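Putative uncharacterized protein (Dictyostelium purpureum, PDB 4R12) probably serves as the nicastrin subunit of gamma-secretase, the complex that cuts proteins such as Notch receptors and the amyloid precursor within the membrane. Local coordinates at residues 363-368 / 431-436; 252-257 / 444-449; 356-361 / 370-375; 331-334 / 339-342; 237-242 / 326-331. All blocks are in the same frame, centred on the assembly; numbering follows the deposited sequence.

Interaction 1: 363-368 / 431-436; sequences SSYENS and VYILST. With NAG (2-acetamido-2-deoxy-beta-D-glucopyranose), chain E.
Tyr365 and Tyr432 form a T-shaped (edge-to-face) aromatic pair, with the edge of the Tyr432 ring directed at the face of Tyr365. The centroids of the Tyr365 and Tyr432 rings lie 4.9 Å apart and the planes are turned 79° against each other. The closest atoms are Tyr365 CE1 and Tyr432 CD2, 3.5 Å apart. The first torsion of Tyr365 (62°) sets its CG between the backbone N and the carbonyl carbon and swings the ring out toward the helix. On the other face of that ring, Ser368 CB rides above the rim, so Tyr365 is sandwiched between its own type I turn (Tyr365 to Ser368) and the helix. Ile433 meets the phenol at its edge, CG1 lying 3.6 Å from Tyr365 OH, and its CD1 extends to within 3.9 Å of Ser368 OG. The hydroxyl of Tyr365 is held by Asp429, and that of Ser368 by the carbonyl of Ala362. A water links the polar rims, 2.6 Å from Ser364 OG and 2.8 Å from Tyr432 OH. With an alanine here in place of Tyr365, Tyr432 would probably lose the aromatic face its edge meets, a gap would open beside Ile433, and Asp429 would be left without its hydroxyl partner. The same turn carries the N-linked sugar, Asn367 ND2 being bonded to NAG C1. The contact thus fastens the glycosylated loop between helix 352-362 and strand 370-374 to helix 427-441, whose Ile433 also packs on Val361, Ile370 and Phe372 and whose Val431 faces helix 234-252.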
# COMPACT_ATOMS: atom_id res chain seq x y z
N SER A 363 5.21 -25.93 -14.68
CA SER A 363 5.64 -27.33 -14.78
C SER A 363 6.80 -27.51 -15.74
O SER A 363 7.26 -28.63 -15.93
CB SER A 363 4.47 -28.24 -15.25
OG SER A 363 3.36 -28.14 -14.39
N SER A 364 7.26 -26.42 -16.35
CA SER A 364 8.17 -26.50 -17.49
C SER A 364 9.63 -26.83 -17.13
O SER A 364 10.43 -27.16 -18.02
CB SER A 364 8.14 -25.19 -18.28
OG SER A 364 8.64 -24.12 -17.50
N TYR A 365 9.98 -26.72 -15.85
CA TYR A 365 11.35 -26.97 -15.41
C TYR A 365 11.38 -27.74 -14.09
O TYR A 365 10.51 -27.56 -13.23
CB TYR A 365 12.15 -25.66 -15.29
CG TYR A 365 11.65 -24.64 -14.29
CD1 TYR A 365 10.47 -23.94 -14.49
CD2 TYR A 365 12.40 -24.33 -13.16
CE1 TYR A 365 10.02 -22.98 -13.58
CE2 TYR A 365 11.97 -23.37 -12.24
CZ TYR A 365 10.79 -22.69 -12.45
OH TYR A 365 10.37 -21.74 -11.54
N GLU A 366 12.39 -28.60 -13.96
CA GLU A 366 12.46 -29.57 -12.87
C GLU A 366 12.42 -28.90 -11.51
O GLU A 366 11.70 -29.34 -10.62
CB GLU A 366 13.73 -30.41 -12.99
CG GLU A 366 14.00 -31.30 -11.77
CD GLU A 366 15.29 -32.09 -11.88
OE1 GLU A 366 16.13 -31.76 -12.75
OE2 GLU A 366 15.46 -33.04 -11.09
N ASN A 367 13.20 -27.86 -11.33
CA ASN A 367 13.39 -27.25 -10.03
C ASN A 367 12.27 -26.28 -9.58
O ASN A 367 12.37 -25.71 -8.56
CB ASN A 367 14.76 -26.58 -9.94
CG ASN A 367 15.90 -27.56 -9.75
OD1 ASN A 367 15.69 -28.68 -9.40
ND2 ASN A 367 17.09 -27.11 -9.97
N SER A 368 11.21 -26.14 -10.35
CA SER A 368 10.10 -25.27 -9.94
C SER A 368 9.54 -25.66 -8.57
O SER A 368 9.27 -26.83 -8.31
CB SER A 368 8.99 -25.32 -10.98
OG SER A 368 7.91 -24.51 -10.56
N VAL A 431 9.06 -14.93 -10.13
CA VAL A 431 9.49 -13.98 -11.17
C VAL A 431 9.74 -14.71 -12.50
O VAL A 431 9.29 -14.26 -13.56
CB VAL A 431 10.76 -13.21 -10.76
CG1 VAL A 431 11.24 -12.31 -11.91
CG2 VAL A 431 10.49 -12.38 -9.50
N TYR A 432 10.42 -15.84 -12.44
CA TYR A 432 10.67 -16.61 -13.65
C TYR A 432 9.38 -17.07 -14.32
O TYR A 432 9.18 -16.90 -15.53
CB TYR A 432 11.55 -17.84 -13.37
CG TYR A 432 11.71 -18.67 -14.62
CD1 TYR A 432 12.54 -18.23 -15.65
CD2 TYR A 432 11.00 -19.86 -14.81
CE1 TYR A 432 12.69 -18.97 -16.82
CE2 TYR A 432 11.14 -20.60 -15.98
CZ TYR A 432 11.99 -20.14 -16.99
OH TYR A 432 12.15 -20.84 -18.17
N ILE A 433 8.48 -17.65 -13.52
CA ILE A 433 7.25 -18.17 -14.07
C ILE A 433 6.40 -17.04 -14.65
O ILE A 433 5.90 -17.16 -15.77
CB ILE A 433 6.46 -18.97 -13.00
CG1 ILE A 433 7.24 -20.23 -12.63
CG2 ILE A 433 5.07 -19.34 -13.51
CD1 ILE A 433 6.80 -20.87 -11.32
N LEU A 434 6.25 -15.93 -13.92
CA LEU A 434 5.42 -14.84 -14.43
C LEU A 434 6.03 -14.17 -15.66
O LEU A 434 5.31 -13.79 -16.58
CB LEU A 434 5.14 -13.80 -13.33
CG LEU A 434 4.20 -14.29 -12.21
CD1 LEU A 434 4.12 -13.24 -11.10
CD2 LEU A 434 2.78 -14.64 -12.74
N SER A 435 7.36 -14.02 -15.67
CA SER A 435 8.04 -13.42 -16.82
C SER A 435 7.83 -14.26 -18.08
O SER A 435 7.49 -13.74 -19.14
CB SER A 435 9.54 -13.28 -16.56
OG SER A 435 9.78 -12.50 -15.41
N THR A 436 8.02 -15.57 -17.94
CA THR A 436 7.87 -16.50 -19.06
C THR A 436 6.41 -16.55 -19.53
O THR A 436 6.13 -16.58 -20.73
CB THR A 436 8.36 -17.89 -18.64
OG1 THR A 436 9.74 -17.81 -18.27
CG2 THR A 436 8.20 -18.90 -19.80
C1 NAG E . 18.17 -27.90 -9.65
C2 NAG E . 19.39 -27.92 -10.56
C3 NAG E . 20.62 -28.57 -9.97
C4 NAG E . 20.79 -28.25 -8.52
C5 NAG E . 19.51 -28.67 -7.82
C6 NAG E . 19.63 -28.53 -6.32
C7 NAG E . 18.68 -28.18 -12.81
C8 NAG E . 18.20 -29.16 -13.83
N2 NAG E . 19.09 -28.71 -11.70
O3 NAG E . 21.77 -28.16 -10.68
O4 NAG E . 21.91 -28.95 -8.00
O5 NAG E . 18.53 -27.78 -8.30
O6 NAG E . 20.28 -27.29 -6.04
O7 NAG E . 18.67 -26.99 -12.99
O HOH W 1 10.34 -22.77 -19.01

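Interaction 2: 252-257 / 444-449; sequences AAVDRS and GNNNIT
An Asx turn begins at Asp255, in the loop that leaves helix 234-252, and the carbonyl of this same residue receives the side-chain amide of Asn446 from the loop after helix 427-441. Within the turn, Asp255 OD1 accepts from Ser257 N at 2.9 Å. Ser257 OG gives OD1 a second bond from the same face of the carboxylate, which fixes the rotation of the group. Across the contact, Asn446 ND2 donates to Asp255 O at 2.9 Å. The bond is bent, with an N-H...O angle of 141°, and the donor stands well above the carbonyl plane (45° out of it). The same amide nitrogen is hydrogen-bonded to Asp439 of helix 427-441, so the Asn446 side chain spans from that helix to the neighbouring loop. Asn446 CB and CG also lie against Val254 CB, the nearer approach being 4.1 Å from CG. Farther along, the packing is apolar: Ile448 reaches over with its CD1, while its other side rests on Tyr432, Ser435 and Thr436 of helix 427-441. CG1 of Val254, anti to the carbonyl carbon (chi1 -52°), is the branch that meets it, at 3.5 Å from Ile448 CD1. The contact therefore joins the loops that follow helices 234-252 and 427-441, and on the far side Arg256 makes a cation-pi contact with Phe204. A water completes the polar part, accepting from Asp255 N at 3.0 Å and donating to Asn446 OD1 at 3.2 Å.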
# COMPACT_ATOMS: atom_id res chain seq x y z
N ALA A 252 12.91 -6.67 -19.63
CA ALA A 252 13.63 -5.59 -20.31
C ALA A 252 14.79 -6.13 -21.15
O ALA A 252 15.20 -5.49 -22.13
CB ALA A 252 14.15 -4.56 -19.32
N ALA A 253 15.32 -7.28 -20.76
CA ALA A 253 16.49 -7.83 -21.42
C ALA A 253 16.15 -8.84 -22.52
O ALA A 253 17.05 -9.33 -23.19
CB ALA A 253 17.43 -8.49 -20.39
N VAL A 254 14.88 -9.16 -22.73
CA VAL A 254 14.56 -10.12 -23.80
C VAL A 254 14.21 -9.42 -25.11
O VAL A 254 13.88 -8.24 -25.12
CB VAL A 254 13.39 -11.06 -23.43
CG1 VAL A 254 13.64 -11.73 -22.10
CG2 VAL A 254 12.07 -10.32 -23.44
N ASP A 255 14.29 -10.17 -26.20
CA ASP A 255 13.89 -9.67 -27.52
C ASP A 255 12.38 -9.74 -27.66
O ASP A 255 11.81 -10.81 -27.90
CB ASP A 255 14.60 -10.46 -28.63
CG ASP A 255 14.21 -10.01 -30.03
OD1 ASP A 255 13.42 -9.05 -30.18
OD2 ASP A 255 14.72 -10.62 -31.00
N ARG A 256 11.72 -8.59 -27.53
CA ARG A 256 10.26 -8.54 -27.55
C ARG A 256 9.71 -8.29 -28.96
O ARG A 256 8.52 -8.00 -29.11
CB ARG A 256 9.77 -7.45 -26.59
CG ARG A 256 10.28 -7.60 -25.16
CD ARG A 256 9.78 -6.45 -24.25
NE ARG A 256 10.23 -5.15 -24.73
CZ ARG A 256 11.42 -4.63 -24.45
NH1 ARG A 256 12.27 -5.29 -23.68
NH2 ARG A 256 11.77 -3.44 -24.94
N SER A 257 10.55 -8.42 -29.98
CA SER A 257 10.10 -8.14 -31.35
C SER A 257 9.04 -9.15 -31.82
O SER A 257 8.28 -8.87 -32.74
CB SER A 257 11.28 -8.11 -32.33
OG SER A 257 11.98 -9.34 -32.35
N GLY A 444 5.46 -14.27 -27.55
CA GLY A 444 6.88 -14.56 -27.67
C GLY A 444 7.20 -16.01 -27.36
O GLY A 444 6.33 -16.76 -26.93
N ASN A 445 8.46 -16.40 -27.57
CA ASN A 445 8.93 -17.70 -27.11
C ASN A 445 10.35 -17.59 -26.55
O ASN A 445 11.18 -18.49 -26.71
CB ASN A 445 8.90 -18.73 -28.24
CG ASN A 445 9.13 -20.15 -27.74
OD1 ASN A 445 8.60 -20.55 -26.70
ND2 ASN A 445 9.96 -20.90 -28.45
N ASN A 446 10.62 -16.48 -25.88
CA ASN A 446 11.95 -16.22 -25.35
C ASN A 446 12.35 -17.10 -24.17
O ASN A 446 11.50 -17.53 -23.37
CB ASN A 446 12.07 -14.75 -24.94
CG ASN A 446 12.03 -13.82 -26.13
OD1 ASN A 446 12.96 -13.77 -26.93
ND2 ASN A 446 10.94 -13.07 -26.27
N ASN A 447 13.64 -17.39 -24.08
CA ASN A 447 14.21 -17.98 -22.88
C ASN A 447 14.47 -16.87 -21.88
O ASN A 447 15.30 -16.01 -22.13
CB ASN A 447 15.50 -18.73 -23.19
CG ASN A 447 15.29 -19.88 -24.13
OD1 ASN A 447 16.06 -20.09 -25.07
ND2 ASN A 447 14.22 -20.64 -23.89
N ILE A 448 13.75 -16.88 -20.76
CA ILE A 448 13.89 -15.84 -19.76
C ILE A 448 15.05 -16.11 -18.80
O ILE A 448 15.15 -17.20 -18.24
CB ILE A 448 12.62 -15.69 -18.90
CG1 ILE A 448 11.41 -15.30 -19.76
CG2 ILE A 448 12.88 -14.71 -17.75
CD1 ILE A 448 11.53 -13.98 -20.42
N THR A 449 15.91 -15.12 -18.62
CA THR A 449 16.87 -15.13 -17.52
C THR A 449 16.42 -14.08 -16.51
O THR A 449 16.32 -12.91 -16.86
CB THR A 449 18.30 -14.83 -18.00
OG1 THR A 449 18.72 -15.83 -18.94
CG2 THR A 449 19.29 -14.78 -16.84
O HOH W 2 15.73 -12.75 -25.83

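Interaction 3: 356-361 / 370-375; sequences DILDQV and ITFKPT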
# COMPACT_ATOMS: atom_id res chain seq x y z
N ASP A 356 -4.22 -22.28 -18.44
CA ASP A 356 -3.48 -23.45 -18.95
C ASP A 356 -2.01 -23.10 -19.20
O ASP A 356 -1.11 -23.89 -18.90
CB ASP A 356 -4.11 -23.99 -20.24
CG ASP A 356 -5.37 -24.83 -19.98
OD1 ASP A 356 -5.79 -24.99 -18.81
OD2 ASP A 356 -5.96 -25.32 -20.97
N ILE A 357 -1.75 -21.90 -19.71
CA ILE A 357 -0.37 -21.47 -19.97
C ILE A 357 0.40 -21.28 -18.67
O ILE A 357 1.58 -21.67 -18.56
CB ILE A 357 -0.34 -20.18 -20.82
CG1 ILE A 357 -0.98 -20.45 -22.18
CG2 ILE A 357 1.08 -19.68 -21.00
CD1 ILE A 357 -1.54 -19.23 -22.85
N LEU A 358 -0.26 -20.70 -17.66
CA LEU A 358 0.36 -20.57 -16.34
C LEU A 358 0.77 -21.92 -15.76
O LEU A 358 1.90 -22.05 -15.28
CB LEU A 358 -0.59 -19.87 -15.36
CG LEU A 358 -0.49 -18.35 -15.22
CD1 LEU A 358 -1.57 -17.85 -14.28
CD2 LEU A 358 0.88 -17.94 -14.70
N ASP A 359 -0.13 -22.90 -15.82
CA ASP A 359 0.14 -24.27 -15.39
C ASP A 359 1.34 -24.87 -16.12
O ASP A 359 2.21 -25.50 -15.50
CB ASP A 359 -1.07 -25.19 -15.66
CG ASP A 359 -2.28 -24.85 -14.79
OD1 ASP A 359 -2.11 -24.20 -13.74
OD2 ASP A 359 -3.40 -25.27 -15.17
N GLN A 360 1.37 -24.70 -17.43
CA GLN A 360 2.45 -25.20 -18.26
C GLN A 360 3.80 -24.61 -17.86
O GLN A 360 4.77 -25.34 -17.68
CB GLN A 360 2.18 -24.91 -19.74
CG GLN A 360 1.03 -25.71 -20.33
CD GLN A 360 0.59 -25.16 -21.68
OE1 GLN A 360 1.37 -24.53 -22.39
NE2 GLN A 360 -0.68 -25.39 -22.03
N VAL A 361 3.85 -23.28 -17.72
CA VAL A 361 5.11 -22.64 -17.37
C VAL A 361 5.60 -23.14 -16.01
O VAL A 361 6.77 -23.45 -15.84
CB VAL A 361 4.98 -21.11 -17.36
CG1 VAL A 361 6.29 -20.48 -16.90
CG2 VAL A 361 4.63 -20.62 -18.74
N ILE A 370 6.86 -23.98 -7.41
CA ILE A 370 5.55 -23.35 -7.49
C ILE A 370 4.58 -24.20 -8.31
O ILE A 370 4.94 -24.72 -9.37
CB ILE A 370 5.65 -21.94 -8.11
CG1 ILE A 370 6.50 -21.02 -7.23
CG2 ILE A 370 4.26 -21.35 -8.35
CD1 ILE A 370 5.91 -20.76 -5.85
N THR A 371 3.37 -24.36 -7.80
CA THR A 371 2.31 -25.00 -8.55
C THR A 371 1.04 -24.15 -8.43
O THR A 371 0.88 -23.40 -7.45
CB THR A 371 2.05 -26.45 -8.05
OG1 THR A 371 1.15 -27.12 -8.94
CG2 THR A 371 1.44 -26.44 -6.65
N PHE A 372 0.16 -24.23 -9.42
CA PHE A 372 -1.08 -23.46 -9.40
C PHE A 372 -2.30 -24.35 -9.16
O PHE A 372 -2.40 -25.45 -9.70
CB PHE A 372 -1.25 -22.68 -10.71
CG PHE A 372 -0.26 -21.57 -10.89
CD1 PHE A 372 -0.36 -20.39 -10.16
CD2 PHE A 372 0.78 -21.70 -11.80
CE1 PHE A 372 0.56 -19.35 -10.32
CE2 PHE A 372 1.70 -20.68 -11.97
CZ PHE A 372 1.59 -19.50 -11.23
N LYS A 373 -3.21 -23.85 -8.33
CA LYS A 373 -4.46 -24.54 -8.04
C LYS A 373 -5.65 -23.63 -8.29
O LYS A 373 -5.55 -22.41 -8.16
CB LYS A 373 -4.48 -25.03 -6.59
CG LYS A 373 -3.66 -26.28 -6.37
CD LYS A 373 -3.48 -26.60 -4.90
CE LYS A 373 -2.40 -27.67 -4.73
NZ LYS A 373 -2.18 -28.01 -3.30
N PRO A 374 -6.78 -24.23 -8.65
CA PRO A 374 -7.99 -23.41 -8.75
C PRO A 374 -8.54 -23.08 -7.37
O PRO A 374 -8.29 -23.80 -6.40
CB PRO A 374 -8.97 -24.32 -9.53
CG PRO A 374 -8.49 -25.70 -9.24
CD PRO A 374 -6.99 -25.61 -9.14
N THR A 375 -9.29 -21.98 -7.28
CA THR A 375 -10.03 -21.69 -6.06
C THR A 375 -11.32 -22.52 -6.01
O THR A 375 -11.79 -23.03 -7.04
CB THR A 375 -10.35 -20.19 -5.95
OG1 THR A 375 -10.98 -19.93 -4.70
CG2 THR A 375 -11.27 -19.73 -7.09
O HOH W 3 -4.31 -24.33 -11.85
O HOH W 4 0.39 -25.44 -11.88
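Leu358 is the first residue of segment 356-361 to meet strand 370-374, and it does so through the ring of Phe372. Its CB lies over one face of that ring. The methyl CD2 comes to 3.9 Å from Phe372 CZ, the two side chains crossing at about a right angle. The backbone takes part as well, for Leu358 O approaches Phe372 CE2 to 3.6 Å. Phe372 CG stands anti to its carbonyl carbon (chi1 -68°), a torsion that brings the ring against Leu358, where CE2 and CZ meet Leu358 O and CD2. Leu344 of the adjoining strand touches both Leu358 and Phe372, and Phe437 of helix 427-441 also packs on Leu358, so this is the apolar side of the contact.

One residue on, Asp359 covers the root of the same aromatic side chain, with OD1 at 3.5 Å from Phe372 CB. The carboxylate plane is turned 39° from the ring. Two waters extend OD1 to the strand backbone. One donates to Asp359 OD1 at 2.9 Å and, weakly, to Phe372 O. The other accepts from Phe372 N at 2.8 Å and makes only a weak bond to the same OD1.

The segments belong to the beta-alpha-beta unit of strand 339-347, helix 352-362 and strand 370-374, in which the two strands run parallel. No direct hydrogen bond joins helix segment to strand segment: hydrophobic packing supplies the hold beneath the helix, and at its flank two waters relay between the Asp359 carboxylate and the backbone N and O of Phe372, partly through weak bonds.

Interaction 4: 331-334 / 339-342; sequences AQLD and KYSL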
# COMPACT_ATOMS: atom_id res chain seq x y z
N ALA A 331 2.85 -18.45 -0.54
CA ALA A 331 2.37 -19.67 -1.18
C ALA A 331 2.43 -20.82 -0.16
O ALA A 331 3.36 -20.89 0.66
CB ALA A 331 3.18 -19.98 -2.42
N GLN A 332 1.42 -21.69 -0.20
CA GLN A 332 1.22 -22.77 0.77
C GLN A 332 1.90 -24.07 0.35
O GLN A 332 1.70 -24.54 -0.76
CB GLN A 332 -0.27 -23.06 0.94
CG GLN A 332 -1.07 -21.89 1.43
CD GLN A 332 -0.68 -21.51 2.84
OE1 GLN A 332 -1.17 -22.08 3.82
NE2 GLN A 332 0.22 -20.54 2.95
N LEU A 333 2.67 -24.66 1.25
CA LEU A 333 3.33 -25.93 0.97
C LEU A 333 2.32 -27.06 0.77
O LEU A 333 1.46 -27.30 1.60
CB LEU A 333 4.29 -26.28 2.09
CG LEU A 333 5.07 -27.58 1.92
CD1 LEU A 333 5.85 -27.58 0.61
CD2 LEU A 333 5.99 -27.76 3.11
N ASP A 334 2.42 -27.75 -0.37
CA ASP A 334 1.62 -28.95 -0.62
C ASP A 334 2.51 -30.15 -0.34
O ASP A 334 3.51 -30.36 -1.03
CB ASP A 334 1.09 -28.96 -2.06
CG ASP A 334 0.15 -30.15 -2.36
OD1 ASP A 334 0.27 -31.22 -1.73
OD2 ASP A 334 -0.71 -30.01 -3.25
N LYS A 339 5.64 -28.85 -3.41
CA LYS A 339 5.64 -27.54 -4.05
C LYS A 339 4.70 -26.60 -3.30
O LYS A 339 3.80 -27.05 -2.58
CB LYS A 339 5.21 -27.65 -5.52
CG LYS A 339 6.15 -28.47 -6.43
CD LYS A 339 5.89 -28.18 -7.91
CE LYS A 339 6.57 -29.19 -8.84
NZ LYS A 339 8.04 -28.99 -8.99
N TYR A 340 4.92 -25.30 -3.47
CA TYR A 340 4.10 -24.27 -2.84
C TYR A 340 2.98 -23.85 -3.79
O TYR A 340 3.23 -23.64 -4.98
CB TYR A 340 4.95 -23.05 -2.47
CG TYR A 340 6.01 -23.35 -1.44
CD1 TYR A 340 5.71 -23.35 -0.08
CD2 TYR A 340 7.32 -23.62 -1.82
CE1 TYR A 340 6.67 -23.62 0.86
CE2 TYR A 340 8.30 -23.88 -0.88
CZ TYR A 340 7.97 -23.89 0.46
OH TYR A 340 8.93 -24.15 1.40
N SER A 341 1.76 -23.73 -3.27
CA SER A 341 0.60 -23.43 -4.12
C SER A 341 0.27 -21.96 -4.20
O SER A 341 0.15 -21.29 -3.17
CB SER A 341 -0.64 -24.18 -3.62
OG SER A 341 -0.40 -25.56 -3.49
N LEU A 342 0.09 -21.47 -5.43
CA LEU A 342 -0.60 -20.20 -5.65
C LEU A 342 -1.94 -20.53 -6.26
O LEU A 342 -2.08 -21.53 -6.95
CB LEU A 342 0.21 -19.26 -6.56
CG LEU A 342 1.49 -18.69 -5.95
CD1 LEU A 342 2.28 -17.87 -7.00
CD2 LEU A 342 1.21 -17.84 -4.70
O HOH W 5 -1.11 -26.10 -1.00
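Leu333 and Tyr340 sit side by side as a non-hydrogen-bonded pair in the beta hairpin of strands 332-334 and 339-347, whose short segments run antiparallel with an angle of 128° between them. Gln332 and Ser341 exchange two backbone bonds: Ser341 N donates to Gln332 O at 2.6 Å, and Gln332 N returns a longer bond of 3.3 Å to Ser341 O. Nearer the turn, Asp334 N also donates to Lys339 O, at 2.7 Å.

Apolar contacts fill the face bearing Tyr340. Leu333 CD1 makes a CH-pi contact, 4.3 Å from the ring centroid of Tyr340 and 18° off its normal. Ala331 CB touches Tyr340 CB at 3.5 Å. Leu342 CD2 lies 3.7 Å from the same Ala331 CB. A glycine in place of Tyr340 would probably leave Leu333 without a ring to lie on and open a gap beside Ala331.

Charges gather on the other face and at the hairpin's end, where Asp334 forms a salt bridge with Lys373 of strand 370-374, the parallel neighbour of strand 339-347, and Lys339 NZ donates to Ser368 O.

Water finishes the polar face: one molecule donates to Gln332 O at 3.2 Å while lying 2.6 Å from Ser341 OG.

Interaction 5: 237-242 / 326-331; sequences SSFATV and NQIGRA
Gly329 CA sits squarely over the ring of Phe239, a CH-pi contact with CA 3.4 Å from the ring centroid and 8° off the normal. Such an approach depends on the missing side chain, since a beta carbon built on Gly329 would fall 2.7 Å from Phe239 CG, a clash. The ring is presented to the loop by a first torsion of -175°, which sets Phe239 CG anti to the backbone N. Ile328 flanks the same aromatic group: its CG1 lies 3.8 Å from Phe239 CD1, and its carbonyl oxygen stands 3.7 Å from Phe239 CE1. The same CG1 rests on the next helical residue, 4.0 Å from Ala240 CB.

Between the backbones a water accepts from Ala240 N at 3.1 Å and from Ile328 N at 3.2 Å, and so bridges helix and loop segments that share no direct hydrogen bond.

Farther out, the loop is held by its own backbone. Gly329 N donates to Asp235 near the start of helix 234-252, Gly329 also bonds through its backbone with Leu423, and Arg330 N is taken by Asp402. These bonds are consistent with a loop held so that CA lies above the ring, and Gln327 OE1 accepts from Asn409 on the far side of the loop.

All four contacting residues are buried, the contact's centre lying about 11 Å from that of the chain. Phe239 also packs on Leu427 and Ile430 of helix 427-441 and on Tyr459 of helix 452-463, while Ala240 lies against Leu219 of strand 214-220. The loop that leads from strand 319-325 to strand 332-334 thus passes over the first turns of helix 234-252.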
# COMPACT_ATOMS: atom_id res chain seq x y z
N SER A 237 0.98 -6.40 -0.16
CA SER A 237 1.30 -5.74 -1.43
C SER A 237 2.76 -5.88 -1.89
O SER A 237 3.02 -6.15 -3.06
CB SER A 237 0.99 -4.24 -1.33
OG SER A 237 -0.37 -3.98 -1.01
N SER A 238 3.71 -5.63 -0.99
CA SER A 238 5.05 -5.28 -1.45
C SER A 238 5.83 -6.49 -1.98
O SER A 238 6.72 -6.32 -2.83
CB SER A 238 5.81 -4.55 -0.34
OG SER A 238 6.02 -5.38 0.79
N PHE A 239 5.51 -7.71 -1.54
CA PHE A 239 6.13 -8.87 -2.18
C PHE A 239 5.78 -8.87 -3.67
O PHE A 239 6.68 -8.98 -4.52
CB PHE A 239 5.70 -10.19 -1.50
CG PHE A 239 6.40 -11.43 -2.02
CD1 PHE A 239 6.02 -12.02 -3.23
CD2 PHE A 239 7.38 -12.07 -1.27
CE1 PHE A 239 6.63 -13.18 -3.69
CE2 PHE A 239 7.98 -13.24 -1.72
CZ PHE A 239 7.62 -13.79 -2.93
N ALA A 240 4.49 -8.73 -3.99
CA ALA A 240 4.06 -8.62 -5.38
C ALA A 240 4.66 -7.41 -6.11
O ALA A 240 5.03 -7.51 -7.29
CB ALA A 240 2.50 -8.58 -5.47
N THR A 241 4.76 -6.28 -5.43
CA THR A 241 5.39 -5.12 -6.05
C THR A 241 6.84 -5.42 -6.48
O THR A 241 7.24 -5.10 -7.60
CB THR A 241 5.38 -3.91 -5.11
OG1 THR A 241 4.02 -3.63 -4.74
CG2 THR A 241 5.99 -2.68 -5.80
N VAL A 242 7.61 -6.05 -5.60
CA VAL A 242 8.97 -6.47 -5.93
C VAL A 242 8.97 -7.45 -7.10
O VAL A 242 9.80 -7.36 -8.04
CB VAL A 242 9.65 -7.13 -4.72
CG1 VAL A 242 10.97 -7.78 -5.11
CG2 VAL A 242 9.88 -6.10 -3.62
N ASN A 326 -2.10 -10.51 -6.28
CA ASN A 326 -2.76 -10.03 -5.08
C ASN A 326 -2.54 -10.96 -3.90
O ASN A 326 -3.33 -11.90 -3.67
CB ASN A 326 -4.25 -9.83 -5.33
CG ASN A 326 -4.89 -8.90 -4.31
OD1 ASN A 326 -4.83 -9.16 -3.11
ND2 ASN A 326 -5.45 -7.78 -4.78
N GLN A 327 -1.46 -10.67 -3.16
CA GLN A 327 -0.89 -11.49 -2.07
C GLN A 327 -0.31 -12.81 -2.59
O GLN A 327 -1.02 -13.82 -2.67
CB GLN A 327 -1.92 -11.73 -0.96
CG GLN A 327 -2.55 -10.44 -0.43
CD GLN A 327 -3.19 -10.62 0.94
OE1 GLN A 327 -2.56 -10.38 1.98
NE2 GLN A 327 -4.44 -11.07 0.96
N ILE A 328 0.97 -12.80 -2.95
CA ILE A 328 1.59 -13.98 -3.57
C ILE A 328 2.88 -14.42 -2.88
O ILE A 328 3.62 -15.27 -3.41
CB ILE A 328 1.87 -13.73 -5.08
CG1 ILE A 328 2.85 -12.57 -5.29
CG2 ILE A 328 0.55 -13.49 -5.84
CD1 ILE A 328 3.33 -12.44 -6.75
N GLY A 329 3.12 -13.88 -1.68
CA GLY A 329 4.36 -14.11 -0.97
C GLY A 329 4.29 -15.17 0.13
O GLY A 329 5.29 -15.47 0.80
N ARG A 330 3.11 -15.73 0.32
CA ARG A 330 2.98 -16.85 1.25
C ARG A 330 2.35 -18.05 0.62
O ARG A 330 1.41 -18.62 1.18
CB ARG A 330 2.16 -16.45 2.47
CG ARG A 330 2.94 -15.77 3.52
CD ARG A 330 2.07 -15.46 4.74
NE ARG A 330 1.89 -16.61 5.62
CZ ARG A 330 2.73 -16.95 6.59
NH1 ARG A 330 3.85 -16.27 6.79
NH2 ARG A 330 2.45 -18.00 7.36
N ALA A 331 2.85 -18.45 -0.54
CA ALA A 331 2.37 -19.67 -1.18
C ALA A 331 2.43 -20.82 -0.16
O ALA A 331 3.36 -20.89 0.66
CB ALA A 331 3.18 -19.98 -2.42
O HOH W 6 2.09 -9.85 -2.35

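In the fold
From the N terminus, helix 234-252 opens interaction 5 and its following loop opens interaction 2. Interaction 5 closes at 326-331, so the two cross along the chain. Interaction 4 begins there, sharing Ala331, and closes at once as a hairpin. Helix 352-362 then opens interaction 3 and the next loop opens interaction 1; strand 370-374 closes interaction 3 before helix 427-441 closes interaction 1, so these also cross. Interaction 2 closes last, its span enclosing interactions 1, 3 and 4. Interactions 3 and 4 meet through neighbouring strands 339-347 and 370-374, while helix 427-441 joins interactions 1, 2 and 3, Ile448 packing against it.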